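Polyketide biosynthesis 3-hydroxy-3-methylglutaryl-ACP synthase PksG (Bacillus subtilis, PDB 4YXT) catalyses the aldol condensation of an acetyl group carried by AcpK with a beta-ketothioester polyketide intermediate during bacillaene biosynthesis. Local coordinates at residues N57-I62 with K137-A142; Y246-T251 with A307-Q312; Q292-I297 with L302-A307. The protein carries 1 engineered substitution. All blocks are in the same frame, centred on the assembly; numbering follows the deposited sequence.

Overall arrangement
The three contacts belong to a thiolase-like fold in which helices pack on a large mixed sheet. Contact 1 comes first along the chain and lies in the N-terminal part. Contact 3 is nested inside the loop closed by contact 2. Contacts 2 and 3 use the same helix, 301-312, share Ala-307 and have centres about 8 Å apart. Contact 1 is centred about 16 Å from contact 3, yet the two touch where Ala-142 meets Phe-303. It is about 18 Å from contact 2, centre to centre, but both reach the same sheet. Helix 301-312 thus links strand 246-249, which leads to His-250, with strand 137-145 of the N-terminal family region.

Contact 1 of 3, residues N57-I62 with K137-A142; sequences NAAKPI and KALVIA
Ala-59 sets its methyl against the ends of two strand side chains, Ile-141 and Leu-139. The closer meeting is with Ile-141, whose CD1 lies 3.8 Å from Ala-59 CB. Leu-139 offers its CD2 branch more loosely, at 4.4 Å from the same Ala-59 CB. The two strand residues point to the same face. Ile-141 CD1 and Leu-139 CD2 stand side by side, 4.3 Å apart, and the alanine methyl bears on both. Ile-141 reaches this far because its chain is extended. CG1 sits beside the backbone N (chi1 -63°) and CD1 continues straight on (chi2 -172°).

The packing slackens on either side of Ala-59. Ala-58 also points to the strand but stays 5.5 Å from it. Ile-62 comes a little closer, with CD1 4.8 Å from Leu-139 CD1. No hydrogen bond crosses the interface, so it is held by apolar contact alone. The other side of the helix is partly exposed. Lys-60 and Pro-61 lie there, well away from the strand, and Lys-60 NZ forms a salt bridge with Asp-64.

Here helix 51-64 packs on a face of the sheet, away from the annotated catalytic residues. The helix also reaches the neighbouring strand 170-178, where Ala-174 touches Ala-58, Ala-59 and Ile-141. Strand 137-145 is flanked in the sheet by strands 74-80 and 170-178. Its opposite face, at Ala-142, meets helix 301-312 through Phe-303, so the strand is sandwiched between these two helices.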
ATOM      1  N   ASN A  57      -4.439  17.873   7.955  1.00 19.91           N
ATOM      2  CA  ASN A  57      -4.439  19.300   7.549  1.00 20.74           C
ATOM      3  C   ASN A  57      -4.656  19.516   6.059  1.00 21.12           C
ATOM      4  O   ASN A  57      -5.311  20.470   5.688  1.00 21.64           O
ATOM      5  CB  ASN A  57      -3.187  19.986   8.052  1.00 20.56           C
ATOM      6  CG  ASN A  57      -3.109  19.954   9.550  1.00 19.76           C
ATOM      7  OD1 ASN A  57      -4.126  19.996  10.215  1.00 21.80           O
ATOM      8  ND2 ASN A  57      -1.932  19.861  10.084  1.00 21.83           N
ATOM      9  N   ALA A  58      -4.159  18.631   5.198  1.00 20.78           N
ATOM     10  CA  ALA A  58      -4.502  18.762   3.782  1.00 21.70           C
ATOM     11  C   ALA A  58      -5.957  18.433   3.504  1.00 20.63           C
ATOM     12  O   ALA A  58      -6.582  19.081   2.679  1.00 24.29           O
ATOM     13  CB  ALA A  58      -3.559  17.931   2.897  1.00 22.13           C
ATOM     14  N   ALA A  59      -6.528  17.421   4.147  1.00 20.77           N
ATOM     15  CA  ALA A  59      -7.873  16.958   3.740  1.00 19.75           C
ATOM     16  C   ALA A  59      -9.017  17.713   4.403  1.00 20.41           C
ATOM     17  O   ALA A  59     -10.156  17.809   3.877  1.00 17.47           O
ATOM     18  CB  ALA A  59      -8.016  15.485   4.032  1.00 19.36           C
ATOM     19  N   LYS A  60      -8.725  18.227   5.568  1.00 20.34           N
ATOM     20  CA  LYS A  60      -9.724  18.896   6.404  1.00 24.96           C
ATOM     21  C   LYS A  60     -10.529  19.937   5.609  1.00 25.77           C
ATOM     22  O   LYS A  60     -11.796  19.910   5.623  1.00 26.67           O
ATOM     23  CB  LYS A  60      -9.027  19.426   7.669  1.00 29.12           C
ATOM     24  CG  LYS A  60      -9.829  20.368   8.596  1.00 33.72           C
ATOM     25  CD  LYS A  60     -10.581  19.618   9.682  1.00 37.17           C
ATOM     26  CE  LYS A  60     -10.824  20.488  10.903  1.00 40.51           C
ATOM     27  NZ  LYS A  60     -11.225  21.884  10.539  1.00 44.80           N
ATOM     28  N   PRO A  61      -9.836  20.817   4.853  1.00 26.55           N
ATOM     29  CA  PRO A  61     -10.600  21.792   4.112  1.00 27.64           C
ATOM     30  C   PRO A  61     -11.505  21.201   3.030  1.00 27.35           C
ATOM     31  O   PRO A  61     -12.552  21.769   2.713  1.00 28.41           O
ATOM     32  CB  PRO A  61      -9.516  22.714   3.534  1.00 27.65           C
ATOM     33  CG  PRO A  61      -8.418  22.663   4.569  1.00 27.14           C
ATOM     34  CD  PRO A  61      -8.417  21.210   4.945  1.00 28.15           C
ATOM     35  N   ILE A  62     -11.129  20.053   2.494  1.00 25.71           N
ATOM     36  CA  ILE A  62     -11.990  19.368   1.580  1.00 25.69           C
ATOM     37  C   ILE A  62     -13.186  18.862   2.334  1.00 27.95           C
ATOM     38  O   ILE A  62     -14.314  19.134   1.965  1.00 28.26           O
ATOM     39  CB  ILE A  62     -11.307  18.188   0.899  1.00 26.07           C
ATOM     40  CG1 ILE A  62     -10.119  18.670   0.066  1.00 25.04           C
ATOM     41  CG2 ILE A  62     -12.336  17.492   0.012  1.00 25.88           C
ATOM     42  CD1 ILE A  62      -9.400  17.537  -0.653  1.00 28.09           C
ATOM     43  N   LYS A 137     -17.348   7.691  -2.814  1.00 22.11           N
ATOM     44  CA  LYS A 137     -16.192   8.504  -3.150  1.00 22.25           C
ATOM     45  C   LYS A 137     -14.977   7.837  -2.495  1.00 20.57           C
ATOM     46  O   LYS A 137     -15.108   6.914  -1.673  1.00 21.77           O
ATOM     47  CB  LYS A 137     -16.446   9.920  -2.614  1.00 22.49           C
ATOM     48  CG  LYS A 137     -17.447  10.711  -3.401  1.00 22.67           C
ATOM     49  CD  LYS A 137     -18.325  11.599  -2.555  1.00 25.28           C
ATOM     50  CE  LYS A 137     -18.536  12.992  -3.125  1.00 25.87           C
ATOM     51  NZ  LYS A 137     -19.108  13.022  -4.501  1.00 24.84           N
ATOM     52  N   ALA A 138     -13.807   8.281  -2.878  1.00 20.31           N
ATOM     53  CA  ALA A 138     -12.571   7.882  -2.237  1.00 19.42           C
ATOM     54  C   ALA A 138     -11.804   9.138  -1.913  1.00 19.09           C
ATOM     55  O   ALA A 138     -11.852  10.142  -2.645  1.00 19.63           O
ATOM     56  CB  ALA A 138     -11.756   7.012  -3.193  1.00 21.53           C
ATOM     57  N   LEU A 139     -11.042   9.057  -0.841  1.00 19.71           N
ATOM     58  CA  LEU A 139     -10.085  10.047  -0.458  1.00 19.62           C
ATOM     59  C   LEU A 139      -8.670   9.425  -0.498  1.00 20.33           C
ATOM     60  O   LEU A 139      -8.437   8.381   0.076  1.00 18.49           O
ATOM     61  CB  LEU A 139     -10.419  10.483   0.941  1.00 19.02           C
ATOM     62  CG  LEU A 139      -9.646  11.656   1.506  1.00 17.31           C
ATOM     63  CD1 LEU A 139      -9.695  12.931   0.660  1.00 17.05           C
ATOM     64  CD2 LEU A 139     -10.237  11.907   2.845  1.00 17.78           C
ATOM     65  N   VAL A 140      -7.778  10.044  -1.270  1.00 19.01           N
ATOM     66  CA  VAL A 140      -6.421   9.619  -1.378  1.00 18.73           C
ATOM     67  C   VAL A 140      -5.646  10.778  -0.841  1.00 18.92           C
ATOM     68  O   VAL A 140      -5.880  11.930  -1.221  1.00 17.11           O
ATOM     69  CB  VAL A 140      -5.985   9.359  -2.847  1.00 18.69           C
ATOM     70  CG1 VAL A 140      -4.546   8.902  -2.912  1.00 17.99           C
ATOM     71  CG2 VAL A 140      -6.862   8.329  -3.499  1.00 18.46           C
ATOM     72  N   ILE A 141      -4.719  10.457   0.034  1.00 17.93           N
ATOM     73  CA  ILE A 141      -3.912  11.424   0.677  1.00 18.99           C
ATOM     74  C   ILE A 141      -2.444  10.961   0.539  1.00 18.98           C
ATOM     75  O   ILE A 141      -2.080   9.930   1.038  1.00 19.14           O
ATOM     76  CB  ILE A 141      -4.265  11.490   2.167  1.00 20.48           C
ATOM     77  CG1 ILE A 141      -5.709  11.933   2.357  1.00 20.32           C
ATOM     78  CG2 ILE A 141      -3.302  12.430   2.883  1.00 19.31           C
ATOM     79  CD1 ILE A 141      -6.071  12.213   3.805  1.00 22.20           C
ATOM     80  N   ALA A 142      -1.634  11.730  -0.165  1.00 17.18           N
ATOM     81  CA  ALA A 142      -0.222  11.511  -0.182  1.00 20.31           C
ATOM     82  C   ALA A 142       0.459  12.451   0.848  1.00 20.86           C
ATOM     83  O   ALA A 142       0.323  13.643   0.745  1.00 21.62           O
ATOM     84  CB  ALA A 142       0.301  11.722  -1.584  1.00 18.59           C
TER

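Contact 2 of 3, residues Y246-T251 with A307-Q312; sequences YLAYHT and ASTIDQ
Tyr-246 overlaps the methyl of Thr-309 with the root of its side chain rather than with its hydroxyl end. Thr-309 CG2 lies 3.6 Å from Tyr-246 CB. The same CG2 is 3.7 Å from Tyr-246 CG, and it approaches the ring obliquely. The two side chains slide past each other in opposite directions. The phenol therefore runs on beyond the threonine. Its OH is hydrogen-bonded to the backbone N of Arg-314, and its ring meets Phe-315.

The threonine is turned so that its two branches do different work. OG1 sits beside the backbone N (chi1 -65°) and bonds back to the carbonyl O of Ala-305 in its own helix. This satisfies the buried hydroxyl and helps fix the rotation. CG2 is then anti to the backbone N and faces the tyrosine. Ala-248 meets the other branch, with its CB 4.3 Å from Thr-309 OG1. Leu-247, between the two, points its side chain away from the helix.

The strand and helix segments run roughly antiparallel, at 148°, with axes 8.9 Å apart. Beyond the strand end, Thr-251 OG1 donates a hydrogen bond of 2.7 Å to Tyr-249 O. The donor sits well above the carbonyl plane, and the bond spans His-250, tying Thr-251 back to the last strand residue.

Strand 246-249 is the outermost strand on its side of the sheet within this chain. Helix 301-312 packs on it and leads into the parallel neighbouring strand 319-327, as in a beta-alpha-beta crossover. His-250, the proton donor/acceptor by similarity, follows the strand and touches Cys-114. A histidine placed so is consistent with a thiolase-like active site.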
ATOM      1  N   TYR A 246      -1.199  21.387 -20.892  1.00 21.20           N
ATOM      2  CA  TYR A 246      -0.185  21.534 -19.809  1.00 19.41           C
ATOM      3  C   TYR A 246       0.395  20.180 -19.508  1.00 20.08           C
ATOM      4  O   TYR A 246      -0.193  19.145 -19.890  1.00 19.76           O
ATOM      5  CB  TYR A 246      -0.822  22.076 -18.559  1.00 20.11           C
ATOM      6  CG  TYR A 246      -1.415  23.469 -18.714  1.00 23.64           C
ATOM      7  CD1 TYR A 246      -0.598  24.598 -18.615  1.00 21.57           C
ATOM      8  CD2 TYR A 246      -2.782  23.652 -18.996  1.00 24.34           C
ATOM      9  CE1 TYR A 246      -1.103  25.869 -18.746  1.00 24.64           C
ATOM     10  CE2 TYR A 246      -3.301  24.925 -19.124  1.00 26.42           C
ATOM     11  CZ  TYR A 246      -2.445  26.028 -19.009  1.00 27.08           C
ATOM     12  OH  TYR A 246      -2.896  27.285 -19.115  1.00 28.28           O
ATOM     13  N   LEU A 247       1.519  20.170 -18.775  1.00 20.57           N
ATOM     14  CA  LEU A 247       2.170  18.950 -18.434  1.00 21.79           C
ATOM     15  C   LEU A 247       2.539  19.089 -17.010  1.00 22.28           C
ATOM     16  O   LEU A 247       2.982  20.164 -16.561  1.00 22.29           O
ATOM     17  CB  LEU A 247       3.426  18.692 -19.314  1.00 23.19           C
ATOM     18  CG  LEU A 247       3.145  18.275 -20.765  1.00 23.45           C
ATOM     19  CD1 LEU A 247       4.416  18.405 -21.610  1.00 25.55           C
ATOM     20  CD2 LEU A 247       2.702  16.825 -20.817  1.00 24.44           C
ATOM     21  N   ALA A 248       2.345  18.008 -16.260  1.00 20.05           N
ATOM     22  CA  ALA A 248       2.751  18.046 -14.885  1.00 20.26           C
ATOM     23  C   ALA A 248       3.644  16.899 -14.677  1.00 20.89           C
ATOM     24  O   ALA A 248       3.413  15.817 -15.219  1.00 20.97           O
ATOM     25  CB  ALA A 248       1.536  17.951 -13.969  1.00 21.03           C
ATOM     26  N   TYR A 249       4.687  17.084 -13.887  1.00 21.68           N
ATOM     27  CA  TYR A 249       5.596  15.987 -13.698  1.00 22.07           C
ATOM     28  C   TYR A 249       5.889  15.816 -12.190  1.00 24.08           C
ATOM     29  O   TYR A 249       5.754  16.789 -11.403  1.00 21.19           O
ATOM     30  CB  TYR A 249       6.937  16.258 -14.344  1.00 22.47           C
ATOM     31  CG  TYR A 249       6.981  16.550 -15.769  1.00 24.72           C
ATOM     32  CD1 TYR A 249       7.475  15.597 -16.689  1.00 25.70           C
ATOM     33  CD2 TYR A 249       6.597  17.789 -16.240  1.00 26.43           C
ATOM     34  CE1 TYR A 249       7.587  15.889 -18.030  1.00 26.50           C
ATOM     35  CE2 TYR A 249       6.680  18.099 -17.596  1.00 29.07           C
ATOM     36  CZ  TYR A 249       7.189  17.156 -18.486  1.00 28.51           C
ATOM     37  OH  TYR A 249       7.277  17.506 -19.813  1.00 30.03           O
ATOM     38  N   HIS A 250       6.360  14.612 -11.834  1.00 20.82           N
ATOM     39  CA  HIS A 250       6.968  14.407 -10.544  1.00 23.18           C
ATOM     40  C   HIS A 250       8.151  15.369 -10.443  1.00 25.67           C
ATOM     41  O   HIS A 250       9.074  15.310 -11.284  1.00 22.56           O
ATOM     42  CB  HIS A 250       7.500  13.007 -10.370  1.00 22.00           C
ATOM     43  CG  HIS A 250       8.258  12.854  -9.101  1.00 20.67           C
ATOM     44  ND1 HIS A 250       7.682  13.101  -7.891  1.00 21.85           N
ATOM     45  CD2 HIS A 250       9.536  12.489  -8.845  1.00 22.75           C
ATOM     46  CE1 HIS A 250       8.585  12.966  -6.937  1.00 21.98           C
ATOM     47  NE2 HIS A 250       9.716  12.578  -7.491  1.00 22.58           N
ATOM     48  N   THR A 251       8.093  16.244  -9.435  1.00 25.63           N
ATOM     49  CA  THR A 251       9.007  17.381  -9.295  1.00 26.56           C
ATOM     50  C   THR A 251       9.862  17.243  -8.014  1.00 26.83           C
ATOM     51  O   THR A 251       9.481  17.732  -6.936  1.00 29.91           O
ATOM     52  CB  THR A 251       8.218  18.712  -9.282  1.00 27.67           C
ATOM     53  OG1 THR A 251       7.297  18.742 -10.384  1.00 27.74           O
ATOM     54  CG2 THR A 251       9.137  19.910  -9.409  1.00 29.42           C
ATOM     55  N   ALA A 307      -1.922  20.428  -8.919  1.00 23.35           N
ATOM     56  CA  ALA A 307      -2.589  21.539  -8.219  1.00 24.61           C
ATOM     57  C   ALA A 307      -2.032  22.905  -8.649  1.00 24.91           C
ATOM     58  O   ALA A 307      -2.787  23.859  -8.897  1.00 23.78           O
ATOM     59  CB  ALA A 307      -2.407  21.377  -6.723  1.00 23.32           C
ATOM     60  N   SER A 308      -0.706  22.972  -8.761  1.00 28.02           N
ATOM     61  CA  SER A 308      -0.035  24.206  -9.159  1.00 26.07           C
ATOM     62  C   SER A 308      -0.480  24.588 -10.535  1.00 25.96           C
ATOM     63  O   SER A 308      -0.780  25.751 -10.736  1.00 27.19           O
ATOM     64  CB  SER A 308       1.495  24.112  -9.082  1.00 26.06           C
ATOM     65  OG  SER A 308       2.121  25.413  -9.254  1.00 21.84           O
ATOM     66  N   THR A 309      -0.575  23.606 -11.451  1.00 25.22           N
ATOM     67  CA  THR A 309      -0.987  23.833 -12.842  1.00 24.70           C
ATOM     68  C   THR A 309      -2.434  24.348 -12.938  1.00 26.06           C
ATOM     69  O   THR A 309      -2.780  25.256 -13.760  1.00 21.98           O
ATOM     70  CB  THR A 309      -0.899  22.532 -13.680  1.00 25.42           C
ATOM     71  OG1 THR A 309       0.464  22.080 -13.792  1.00 23.18           O
ATOM     72  CG2 THR A 309      -1.497  22.714 -15.060  1.00 26.76           C
ATOM     73  N   ILE A 310      -3.282  23.746 -12.114  1.00 27.07           N
ATOM     74  CA  ILE A 310      -4.673  24.128 -12.061  1.00 27.22           C
ATOM     75  C   ILE A 310      -4.857  25.505 -11.449  1.00 24.74           C
ATOM     76  O   ILE A 310      -5.616  26.252 -11.973  1.00 27.58           O
ATOM     77  CB  ILE A 310      -5.565  23.080 -11.362  1.00 29.74           C
ATOM     78  CG1 ILE A 310      -5.582  21.793 -12.196  1.00 28.76           C
ATOM     79  CG2 ILE A 310      -6.993  23.617 -11.235  1.00 33.07           C
ATOM     80  CD1 ILE A 310      -5.971  20.564 -11.445  1.00 27.45           C
ATOM     81  N   ASP A 311      -4.167  25.861 -10.367  1.00 26.73           N
ATOM     82  CA  ASP A 311      -4.292  27.209  -9.814  1.00 26.09           C
ATOM     83  C   ASP A 311      -3.643  28.282 -10.711  1.00 28.47           C
ATOM     84  O   ASP A 311      -4.204  29.347 -10.889  1.00 26.25           O
ATOM     85  CB  ASP A 311      -3.730  27.311  -8.381  1.00 27.36           C
ATOM     86  CG  ASP A 311      -4.707  26.759  -7.314  1.00 29.24           C
ATOM     87  OD1 ASP A 311      -5.782  26.228  -7.682  1.00 26.16           O
ATOM     88  OD2 ASP A 311      -4.398  26.847  -6.098  1.00 29.50           O
ATOM     89  N   GLN A 312      -2.493  27.992 -11.310  1.00 30.35           N
ATOM     90  CA  GLN A 312      -1.717  29.035 -11.985  1.00 29.77           C
ATOM     91  C   GLN A 312      -1.936  29.103 -13.472  1.00 30.08           C
ATOM     92  O   GLN A 312      -1.605  30.102 -14.083  1.00 31.99           O
ATOM     93  CB  GLN A 312      -0.240  28.887 -11.657  1.00 30.36           C
ATOM     94  CG  GLN A 312       0.040  28.802 -10.165  1.00 30.26           C
ATOM     95  CD  GLN A 312      -0.311  30.068  -9.416  1.00 32.93           C
ATOM     96  OE1 GLN A 312      -0.847  30.031  -8.289  1.00 34.40           O
ATOM     97  NE2 GLN A 312      -0.026  31.206 -10.033  1.00 33.65           N
TER

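Contact 3 of 3, residues Q292-I297 with L302-A307; sequences QRVGNI and LFLALA
Leu-304 drives its CD2 methyl into a bend of the chain between Val-294 and Ile-297. CD2 is the branch that makes the contacts with 292-297. Leu-304 CG lies anti to the backbone N (chi1 -171°), which sends the side chain out from helix 301-312 toward the bend. Leu-304 CD2 then comes 3.8 Å from Val-294 CB.

Val-294 receives it at an angle, the two side chains crossing rather than lying alongside. Its CG2 branch, beside the backbone N, is 4.0 Å from Leu-304 CD2. Its CG1 branch is turned to another neighbour. That neighbour is Ile-297, whose end methyl is bent round by a chi2 of -42° instead of extending outward. Ile-297 CD1 lies 3.7 Å from Val-294 CG1, so the two side chains pack against each other within the bend. The leucine sees a different part of the isoleucine, with Ile-297 CG1 4.3 Å from Leu-304 CD2.

Gly-295 makes the bend possible. It is the first residue beyond the helix and has a positive phi of 104°. This backbone shape suits glycine, since a CB there would collide with the carbonyl O of Val-294. Next to it, Asn-296 starts out away from helix 301-312, and its side chain touches His-250.

The leucine also meets Val-11 of strand 5-12, which places this apolar cluster against the sheet. The cluster borders the catalytic centre. The side chain of Ile-297 is about 7 Å from that of His-250 and about 9 Å from that of Cys-114. By similarity these are the proton donor/acceptor and the cysteine that carries the acyl-thioester intermediate in the HMG-CoA synthase active site.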
ATOM      1  N   GLN A 292       8.264  24.788  -6.057  1.00 23.58           N
ATOM      2  CA  GLN A 292       9.369  25.622  -5.648  1.00 27.21           C
ATOM      3  C   GLN A 292       9.260  26.184  -4.247  1.00 26.15           C
ATOM      4  O   GLN A 292      10.235  26.722  -3.761  1.00 26.95           O
ATOM      5  CB  GLN A 292       9.449  26.853  -6.529  1.00 31.13           C
ATOM      6  CG  GLN A 292       9.795  26.574  -7.972  1.00 38.71           C
ATOM      7  CD  GLN A 292      10.092  27.868  -8.675  1.00 44.77           C
ATOM      8  OE1 GLN A 292      11.181  28.420  -8.516  1.00 52.87           O
ATOM      9  NE2 GLN A 292       9.110  28.395  -9.398  1.00 44.76           N
ATOM     10  N   ARG A 293       8.087  26.124  -3.630  1.00 23.10           N
ATOM     11  CA  ARG A 293       7.894  26.719  -2.326  1.00 24.25           C
ATOM     12  C   ARG A 293       7.779  25.699  -1.215  1.00 26.21           C
ATOM     13  O   ARG A 293       7.948  26.024  -0.022  1.00 23.07           O
ATOM     14  CB  ARG A 293       6.691  27.651  -2.364  1.00 24.16           C
ATOM     15  CG  ARG A 293       6.785  28.762  -3.395  1.00 25.21           C
ATOM     16  CD  ARG A 293       5.552  29.695  -3.385  1.00 25.80           C
ATOM     17  NE  ARG A 293       5.479  30.320  -2.079  1.00 24.84           N
ATOM     18  CZ  ARG A 293       4.493  31.053  -1.627  1.00 23.66           C
ATOM     19  NH1 ARG A 293       3.400  31.259  -2.344  1.00 23.18           N
ATOM     20  NH2 ARG A 293       4.597  31.521  -0.398  1.00 25.82           N
ATOM     21  N   VAL A 294       7.574  24.445  -1.609  1.00 26.54           N
ATOM     22  CA  VAL A 294       7.496  23.338  -0.636  1.00 26.49           C
ATOM     23  C   VAL A 294       8.690  22.363  -0.605  1.00 23.56           C
ATOM     24  O   VAL A 294       9.093  21.832   0.444  1.00 22.77           O
ATOM     25  CB  VAL A 294       6.169  22.579  -0.880  1.00 27.41           C
ATOM     26  CG1 VAL A 294       5.846  21.683   0.295  1.00 29.82           C
ATOM     27  CG2 VAL A 294       5.041  23.592  -1.002  1.00 30.84           C
ATOM     28  N   GLY A 295       9.281  22.138  -1.759  1.00 23.32           N
ATOM     29  CA  GLY A 295      10.341  21.151  -1.858  1.00 26.05           C
ATOM     30  C   GLY A 295       9.847  19.870  -2.504  1.00 23.81           C
ATOM     31  O   GLY A 295       8.762  19.831  -3.025  1.00 25.83           O
ATOM     32  N   ASN A 296      10.708  18.872  -2.538  1.00 23.94           N
ATOM     33  CA  ASN A 296      10.364  17.547  -2.959  1.00 25.09           C
ATOM     34  C   ASN A 296       9.533  16.903  -1.853  1.00 25.12           C
ATOM     35  O   ASN A 296      10.017  16.635  -0.741  1.00 25.31           O
ATOM     36  CB  ASN A 296      11.622  16.686  -3.203  1.00 24.44           C
ATOM     37  CG  ASN A 296      11.285  15.228  -3.508  1.00 25.85           C
ATOM     38  OD1 ASN A 296      10.197  14.887  -4.004  1.00 19.38           O
ATOM     39  ND2 ASN A 296      12.221  14.355  -3.185  1.00 27.17           N
ATOM     40  N   ILE A 297       8.289  16.630  -2.184  1.00 23.01           N
ATOM     41  CA  ILE A 297       7.331  16.070  -1.238  1.00 26.04           C
ATOM     42  C   ILE A 297       7.084  14.607  -1.557  1.00 22.63           C
ATOM     43  O   ILE A 297       6.105  14.027  -1.107  1.00 22.09           O
ATOM     44  CB  ILE A 297       6.024  16.919  -1.327  1.00 28.39           C
ATOM     45  CG1 ILE A 297       6.307  18.285  -0.765  1.00 33.29           C
ATOM     46  CG2 ILE A 297       4.892  16.358  -0.529  1.00 34.36           C
ATOM     47  CD1 ILE A 297       7.126  18.232   0.468  1.00 30.48           C
ATOM     48  N   LEU A 302       4.026  14.945  -7.659  1.00 19.93           N
ATOM     49  CA  LEU A 302       3.214  15.149  -8.864  1.00 20.31           C
ATOM     50  C   LEU A 302       1.845  15.791  -8.554  1.00 20.73           C
ATOM     51  O   LEU A 302       1.383  16.621  -9.298  1.00 21.87           O
ATOM     52  CB  LEU A 302       3.001  13.842  -9.610  1.00 20.16           C
ATOM     53  CG  LEU A 302       1.998  13.950 -10.750  1.00 20.45           C
ATOM     54  CD1 LEU A 302       2.578  14.768 -11.905  1.00 19.30           C
ATOM     55  CD2 LEU A 302       1.677  12.548 -11.171  1.00 21.15           C
ATOM     56  N   PHE A 303       1.161  15.365  -7.500  1.00 21.22           N
ATOM     57  CA  PHE A 303      -0.090  16.017  -7.175  1.00 20.02           C
ATOM     58  C   PHE A 303       0.066  17.518  -6.927  1.00 19.83           C
ATOM     59  O   PHE A 303      -0.800  18.263  -7.352  1.00 17.93           O
ATOM     60  CB  PHE A 303      -0.775  15.361  -5.975  1.00 21.52           C
ATOM     61  CG  PHE A 303      -1.264  13.952  -6.227  1.00 23.53           C
ATOM     62  CD1 PHE A 303      -1.674  13.529  -7.507  1.00 25.94           C
ATOM     63  CD2 PHE A 303      -1.378  13.064  -5.166  1.00 26.49           C
ATOM     64  CE1 PHE A 303      -2.127  12.228  -7.703  1.00 28.26           C
ATOM     65  CE2 PHE A 303      -1.838  11.753  -5.363  1.00 28.84           C
ATOM     66  CZ  PHE A 303      -2.221  11.354  -6.633  1.00 30.02           C
ATOM     67  N   LEU A 304       1.156  17.928  -6.249  1.00 16.35           N
ATOM     68  CA  LEU A 304       1.460  19.299  -5.970  1.00 18.95           C
ATOM     69  C   LEU A 304       1.693  20.113  -7.223  1.00 20.19           C
ATOM     70  O   LEU A 304       1.309  21.297  -7.264  1.00 21.19           O
ATOM     71  CB  LEU A 304       2.704  19.389  -5.039  1.00 21.23           C
ATOM     72  CG  LEU A 304       3.092  20.742  -4.449  1.00 23.57           C
ATOM     73  CD1 LEU A 304       2.023  21.234  -3.511  1.00 25.30           C
ATOM     74  CD2 LEU A 304       4.447  20.696  -3.735  1.00 24.31           C
ATOM     75  N   ALA A 305       2.342  19.499  -8.229  1.00 20.48           N
ATOM     76  CA  ALA A 305       2.577  20.132  -9.525  1.00 20.80           C
ATOM     77  C   ALA A 305       1.266  20.202 -10.283  1.00 19.90           C
ATOM     78  O   ALA A 305       0.975  21.138 -11.068  1.00 21.89           O
ATOM     79  CB  ALA A 305       3.617  19.329 -10.346  1.00 20.85           C
ATOM     80  N   LEU A 306       0.438  19.213 -10.073  1.00 19.40           N
ATOM     81  CA  LEU A 306      -0.874  19.239 -10.759  1.00 19.03           C
ATOM     82  C   LEU A 306      -1.782  20.372 -10.219  1.00 21.02           C
ATOM     83  O   LEU A 306      -2.354  21.158 -10.960  1.00 25.31           O
ATOM     84  CB  LEU A 306      -1.570  17.926 -10.535  1.00 18.16           C
ATOM     85  CG  LEU A 306      -2.902  17.734 -11.282  1.00 16.47           C
ATOM     86  CD1 LEU A 306      -2.534  17.763 -12.710  1.00 17.90           C
ATOM     87  CD2 LEU A 306      -3.529  16.408 -10.895  1.00 16.51           C
ATOM     88  N   ALA A 307      -1.922  20.428  -8.919  1.00 23.35           N
ATOM     89  CA  ALA A 307      -2.589  21.539  -8.219  1.00 24.61           C
ATOM     90  C   ALA A 307      -2.032  22.905  -8.649  1.00 24.91           C
ATOM     91  O   ALA A 307      -2.787  23.859  -8.897  1.00 23.78           O
ATOM     92  CB  ALA A 307      -2.407  21.377  -6.723  1.00 23.32           C
TER